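Side-chain contacts in open reading frame 2 (Aeromonas sobria, PDB 3WQB), which probably acts as a chaperone for a secreted serine protease of the same bacterium, which is likely the partner chain in this complex: residues B[66-71]-B[77-82]; B[124-129]-B[136-141]. All blocks are in the same frame, centred on the assembly; numbering follows the deposited sequence.

How the contacts relate
The chain enters contact 1 first. Residues 66-71 carry strand 68-69, and the return strand 78-81 pairs with it, closing a short hairpin. Strand 83-87, helix 90-98 and strands 102-108 and 111-116 come between the contacts. Helix 122-131 then turns back into strand 136-141, closing contact 2. The two contacts are in series, neither nested nor crossed, with centres about 13 Å apart. They meet in the sheet, where strands 78-81 and 136-141 are antiparallel neighbours. Thr79 and Ser81 bond to Ser141 and Glu139, and Leu69 packs on Leu140. Contact 1 thus builds one edge of the sheet, and contact 2 lays a helix against an inner strand.

Contact 1: B[66-71]-B[77-82]; sequences GDVLMQ and ELTVSG
Val68 lies across from Thr79 and Glu77 in an antiparallel beta hairpin. Its CB is 4.1 Å from Leu78 O. Beyond CB the two methyls part. CG1 points anti to the backbone N (chi1 167°) and meets Glu77, with Val68 CG1 to Glu77 CG at an unusually short 3.3 Å. The two side chains cross obliquely; Glu77 CG is nearest to the methyl, with the carboxylate carbon CD next. Val68 CG2 approaches Thr79 OG1 at 4.0 Å.

Four backbone bonds join the strands. Leu69 and Leu78 form a hydrogen-bonded pair, with Leu69 N to Leu78 O at 2.7 Å and Leu78 N to Leu69 O at 2.9 Å. Val80 bonds two successive residues: its N gives to Asp67 O, and Val80 O receives Gly66 N at 2.8 Å.

Leu69 and Leu78 point to the face where Leu140 of strand 136-141 lies. Val68 and Thr79 point to the other face, and Thr79 also packs on the partner protein. Val80 CG2 touches Asp67 CB at 3.9 Å, while the Asp67 carboxylate turns to the backbone N of Arg64. At the other end of the contact, Gln71 CG rests 3.8 Å from Leu78 CD1.

The backbone bonds fix the pairing. Strand alternation turns Leu69 and Leu78 to the buried face and Val68 and Thr79 to the other; Val68 and Glu77 are exposed.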
loop_
_atom_site.group_PDB
_atom_site.type_symbol
_atom_site.label_atom_id
_atom_site.label_comp_id
_atom_site.label_asym_id
_atom_site.label_seq_id
_atom_site.Cartn_x
_atom_site.Cartn_y
_atom_site.Cartn_z
ATOM N N GLY B 66 14.607 23.993 9.022
ATOM C CA GLY B 66 15.152 24.253 7.695
ATOM C C GLY B 66 16.437 23.514 7.382
ATOM O O GLY B 66 16.876 23.497 6.228
ATOM N N ASP B 67 17.051 22.915 8.402
ATOM C CA ASP B 67 18.255 22.109 8.202
ATOM C C ASP B 67 17.948 20.900 7.349
ATOM O O ASP B 67 16.893 20.285 7.479
ATOM C CB ASP B 67 18.860 21.649 9.529
ATOM C CG ASP B 67 19.649 22.739 10.227
ATOM O OD1 ASP B 67 19.826 23.841 9.657
ATOM O OD2 ASP B 67 20.098 22.477 11.359
ATOM N N VAL B 68 18.891 20.568 6.479
ATOM C CA VAL B 68 18.718 19.494 5.520
ATOM C C VAL B 68 19.573 18.290 5.915
ATOM O O VAL B 68 20.752 18.437 6.258
ATOM C CB VAL B 68 19.042 19.982 4.085
ATOM C CG1 VAL B 68 19.163 18.815 3.128
ATOM C CG2 VAL B 68 17.972 20.963 3.608
ATOM N N LEU B 69 18.958 17.110 5.879
ATOM C CA LEU B 69 19.617 15.864 6.249
ATOM C C LEU B 69 19.562 14.850 5.111
ATOM O O LEU B 69 18.542 14.709 4.442
ATOM C CB LEU B 69 18.963 15.264 7.498
ATOM C CG LEU B 69 19.013 16.045 8.815
ATOM C CD1 LEU B 69 18.174 15.347 9.875
ATOM C CD2 LEU B 69 20.444 16.215 9.309
ATOM N N MET B 70 20.668 14.146 4.901
ATOM C CA MET B 70 20.720 13.066 3.922
ATOM C C MET B 70 20.839 11.742 4.674
ATOM O O MET B 70 21.642 11.627 5.603
ATOM C CB MET B 70 21.904 13.267 2.976
ATOM C CG MET B 70 21.622 12.870 1.528
ATOM S SD MET B 70 23.098 12.791 0.487
ATOM C CE MET B 70 23.652 14.501 0.506
ATOM N N GLN B 71 20.033 10.753 4.289
ATOM C CA GLN B 71 20.008 9.456 4.982
ATOM C C GLN B 71 20.666 8.365 4.141
ATOM O O GLN B 71 20.052 7.329 3.861
ATOM C CB GLN B 71 18.575 9.021 5.310
ATOM C CG GLN B 71 17.479 10.000 4.922
ATOM C CD GLN B 71 16.116 9.335 4.820
ATOM O OE1 GLN B 71 15.303 9.688 3.964
ATOM N NE2 GLN B 71 15.858 8.369 5.696
ATOM N N GLU B 77 15.995 13.557 0.330
ATOM C CA GLU B 77 16.474 14.642 1.169
ATOM C C GLU B 77 15.412 14.984 2.217
ATOM O O GLU B 77 14.250 15.215 1.874
ATOM C CB GLU B 77 16.754 15.851 0.275
ATOM C CG GLU B 77 17.396 17.028 0.945
ATOM C CD GLU B 77 17.589 18.181 -0.017
ATOM O OE1 GLU B 77 16.635 18.967 -0.210
ATOM O OE2 GLU B 77 18.697 18.297 -0.584
ATOM N N LEU B 78 15.811 15.011 3.489
ATOM C CA LEU B 78 14.881 15.357 4.569
ATOM C C LEU B 78 15.161 16.738 5.149
ATOM O O LEU B 78 16.305 17.194 5.177
ATOM C CB LEU B 78 14.909 14.303 5.680
ATOM C CG LEU B 78 14.603 12.850 5.300
ATOM C CD1 LEU B 78 14.672 11.974 6.540
ATOM C CD2 LEU B 78 13.254 12.714 4.618
ATOM N N THR B 79 14.108 17.394 5.617
ATOM C CA THR B 79 14.223 18.731 6.184
ATOM C C THR B 79 13.617 18.782 7.577
ATOM O O THR B 79 12.552 18.225 7.824
ATOM C CB THR B 79 13.563 19.785 5.265
ATOM O OG1 THR B 79 14.191 19.732 3.979
ATOM C CG2 THR B 79 13.731 21.187 5.821
ATOM N N VAL B 80 14.313 19.449 8.490
ATOM C CA VAL B 80 13.781 19.673 9.826
ATOM C C VAL B 80 12.639 20.670 9.685
ATOM O O VAL B 80 12.867 21.843 9.381
ATOM C CB VAL B 80 14.864 20.230 10.779
ATOM C CG1 VAL B 80 14.282 20.459 12.172
ATOM C CG2 VAL B 80 16.057 19.293 10.836
ATOM N N SER B 81 11.411 20.196 9.880
ATOM C CA SER B 81 10.224 21.017 9.644
ATOM C C SER B 81 10.018 22.102 10.697
ATOM O O SER B 81 9.372 23.116 10.424
ATOM C CB SER B 81 8.970 20.138 9.566
ATOM O OG SER B 81 8.589 19.664 10.848
ATOM N N GLY B 82 10.556 21.879 11.897
ATOM C CA GLY B 82 10.304 22.755 13.039
ATOM C C GLY B 82 9.320 22.173 14.042
ATOM O O GLY B 82 9.188 22.682 15.160
#

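Contact 2: B[124-129]-B[136-141]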
loop_
_atom_site.group_PDB
_atom_site.type_symbol
_atom_site.label_atom_id
_atom_site.label_comp_id
_atom_site.label_asym_id
_atom_site.label_seq_id
_atom_site.Cartn_x
_atom_site.Cartn_y
_atom_site.Cartn_z
ATOM N N ALA B 124 18.571 19.800 21.082
ATOM C CA ALA B 124 18.722 20.072 22.510
ATOM C C ALA B 124 17.392 19.905 23.243
ATOM O O ALA B 124 17.357 19.339 24.329
ATOM C CB ALA B 124 19.302 21.466 22.747
ATOM N N ILE B 125 16.304 20.383 22.637
ATOM C CA ILE B 125 14.963 20.221 23.207
ATOM C C ILE B 125 14.588 18.738 23.319
ATOM O O ILE B 125 14.092 18.297 24.361
ATOM C CB ILE B 125 13.884 20.996 22.388
ATOM C CG1 ILE B 125 14.168 22.509 22.380
ATOM C CG2 ILE B 125 12.463 20.694 22.901
ATOM C CD1 ILE B 125 14.052 23.201 23.738
ATOM N N ALA B 126 14.847 17.979 22.254
ATOM C CA ALA B 126 14.505 16.556 22.201
ATOM C C ALA B 126 15.281 15.733 23.225
ATOM O O ALA B 126 14.702 14.873 23.894
ATOM C CB ALA B 126 14.718 16.003 20.796
ATOM N N THR B 127 16.580 15.999 23.353
ATOM C CA THR B 127 17.408 15.283 24.329
ATOM C C THR B 127 16.970 15.573 25.768
ATOM O O THR B 127 16.989 14.675 26.612
ATOM C CB THR B 127 18.935 15.516 24.125
ATOM O OG1 THR B 127 19.673 14.651 24.998
ATOM C CG2 THR B 127 19.335 16.955 24.399
ATOM N N LYS B 128 16.550 16.810 26.030
ATOM C CA LYS B 128 16.025 17.190 27.342
ATOM C C LYS B 128 14.731 16.437 27.645
ATOM O O LYS B 128 14.582 15.852 28.720
ATOM C CB LYS B 128 15.801 18.704 27.439
ATOM C CG LYS B 128 17.080 19.532 27.523
ATOM C CD LYS B 128 16.770 21.014 27.727
ATOM C CE LYS B 128 18.042 21.855 27.801
ATOM N NZ LYS B 128 18.855 21.561 29.016
ATOM N N LEU B 129 13.809 16.435 26.682
ATOM C CA LEU B 129 12.531 15.738 26.836
ATOM C C LEU B 129 12.705 14.238 27.068
ATOM O O LEU B 129 11.984 13.651 27.878
ATOM C CB LEU B 129 11.619 15.998 25.632
ATOM C CG LEU B 129 10.924 17.363 25.569
ATOM C CD1 LEU B 129 10.389 17.621 24.168
ATOM C CD2 LEU B 129 9.806 17.486 26.605
ATOM N N VAL B 136 9.630 11.573 22.219
ATOM C CA VAL B 136 9.637 12.715 21.304
ATOM C C VAL B 136 10.211 12.314 19.942
ATOM O O VAL B 136 11.119 11.494 19.861
ATOM C CB VAL B 136 10.424 13.919 21.917
ATOM C CG1 VAL B 136 11.852 13.520 22.303
ATOM C CG2 VAL B 136 10.440 15.123 20.978
ATOM N N GLN B 137 9.667 12.899 18.878
ATOM C CA GLN B 137 10.197 12.711 17.535
ATOM C C GLN B 137 10.302 14.067 16.847
ATOM O O GLN B 137 9.325 14.819 16.781
ATOM C CB GLN B 137 9.308 11.755 16.719
ATOM C CG GLN B 137 9.821 11.445 15.301
ATOM C CD GLN B 137 8.827 10.636 14.476
ATOM O OE1 GLN B 137 7.630 10.657 14.738
ATOM N NE2 GLN B 137 9.325 9.913 13.479
ATOM N N ILE B 138 11.499 14.386 16.371
ATOM C CA ILE B 138 11.707 15.573 15.547
ATOM C C ILE B 138 11.208 15.262 14.141
ATOM O O ILE B 138 11.662 14.298 13.519
ATOM C CB ILE B 138 13.203 15.966 15.492
ATOM C CG1 ILE B 138 13.715 16.277 16.903
ATOM C CG2 ILE B 138 13.412 17.162 14.564
ATOM C CD1 ILE B 138 15.227 16.334 17.042
ATOM N N GLU B 139 10.257 16.053 13.649
ATOM C CA GLU B 139 9.738 15.805 12.303
ATOM C C GLU B 139 10.762 16.126 11.218
ATOM O O GLU B 139 11.272 17.247 11.130
ATOM C CB GLU B 139 8.439 16.557 12.028
ATOM C CG GLU B 139 7.987 16.379 10.578
ATOM C CD GLU B 139 6.631 16.959 10.292
ATOM O OE1 GLU B 139 6.386 18.131 10.634
ATOM O OE2 GLU B 139 5.820 16.241 9.683
ATOM N N LEU B 140 11.045 15.123 10.402
ATOM C CA LEU B 140 11.919 15.267 9.251
ATOM C C LEU B 140 11.067 15.068 8.006
ATOM O O LEU B 140 10.660 13.944 7.689
ATOM C CB LEU B 140 13.074 14.263 9.316
ATOM C CG LEU B 140 13.924 14.302 10.598
ATOM C CD1 LEU B 140 14.977 13.192 10.594
ATOM C CD2 LEU B 140 14.575 15.675 10.824
ATOM N N SER B 141 10.791 16.173 7.321
ATOM C CA SER B 141 9.848 16.202 6.210
ATOM C C SER B 141 10.545 15.953 4.885
ATOM O O SER B 141 11.766 16.040 4.786
ATOM C CB SER B 141 9.126 17.549 6.172
ATOM O OG SER B 141 10.017 18.578 5.782
#
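This is a buried apolar contact between a helix and the strand that follows it, near the centre of the chain. Helix segment 124-129 and strand 136-141 run almost antiparallel, at 167°, with axes 8.7 Å apart at closest approach. The short connection between them reverses the chain and lays the helix over one face of the sheet.

Ala126 is the middle of the contact. Its CB points toward the strand and touches Ile138 CD1 at 3.8 Å. Ala126 CB is also 4.1 Å from Val136 CG1. Val136 CG1 lies 3.5 Å from Ala126 O. It sits between the backbone N and the carbonyl carbon of Val136 (chi1 56°), which leaves CG2 anti to the N and turned to Leu129. One turn on from Ala126, Leu129 crosses Val136 at about a right angle, with Leu129 CD1 to Val136 CG2 at 4.1 Å.

Leu84 of strand 83-87 and Leu63 also pack on Ile138. Gln137 points away from the helix. Gln137, Glu139 and Ser141 each bond to the partner protein, and Glu139 and Ser141 also bond within the chain.

Between the two segments the contact is apolar packing; further along the helix, Lys130 NZ adds a weak hydrogen bond to Val136 O.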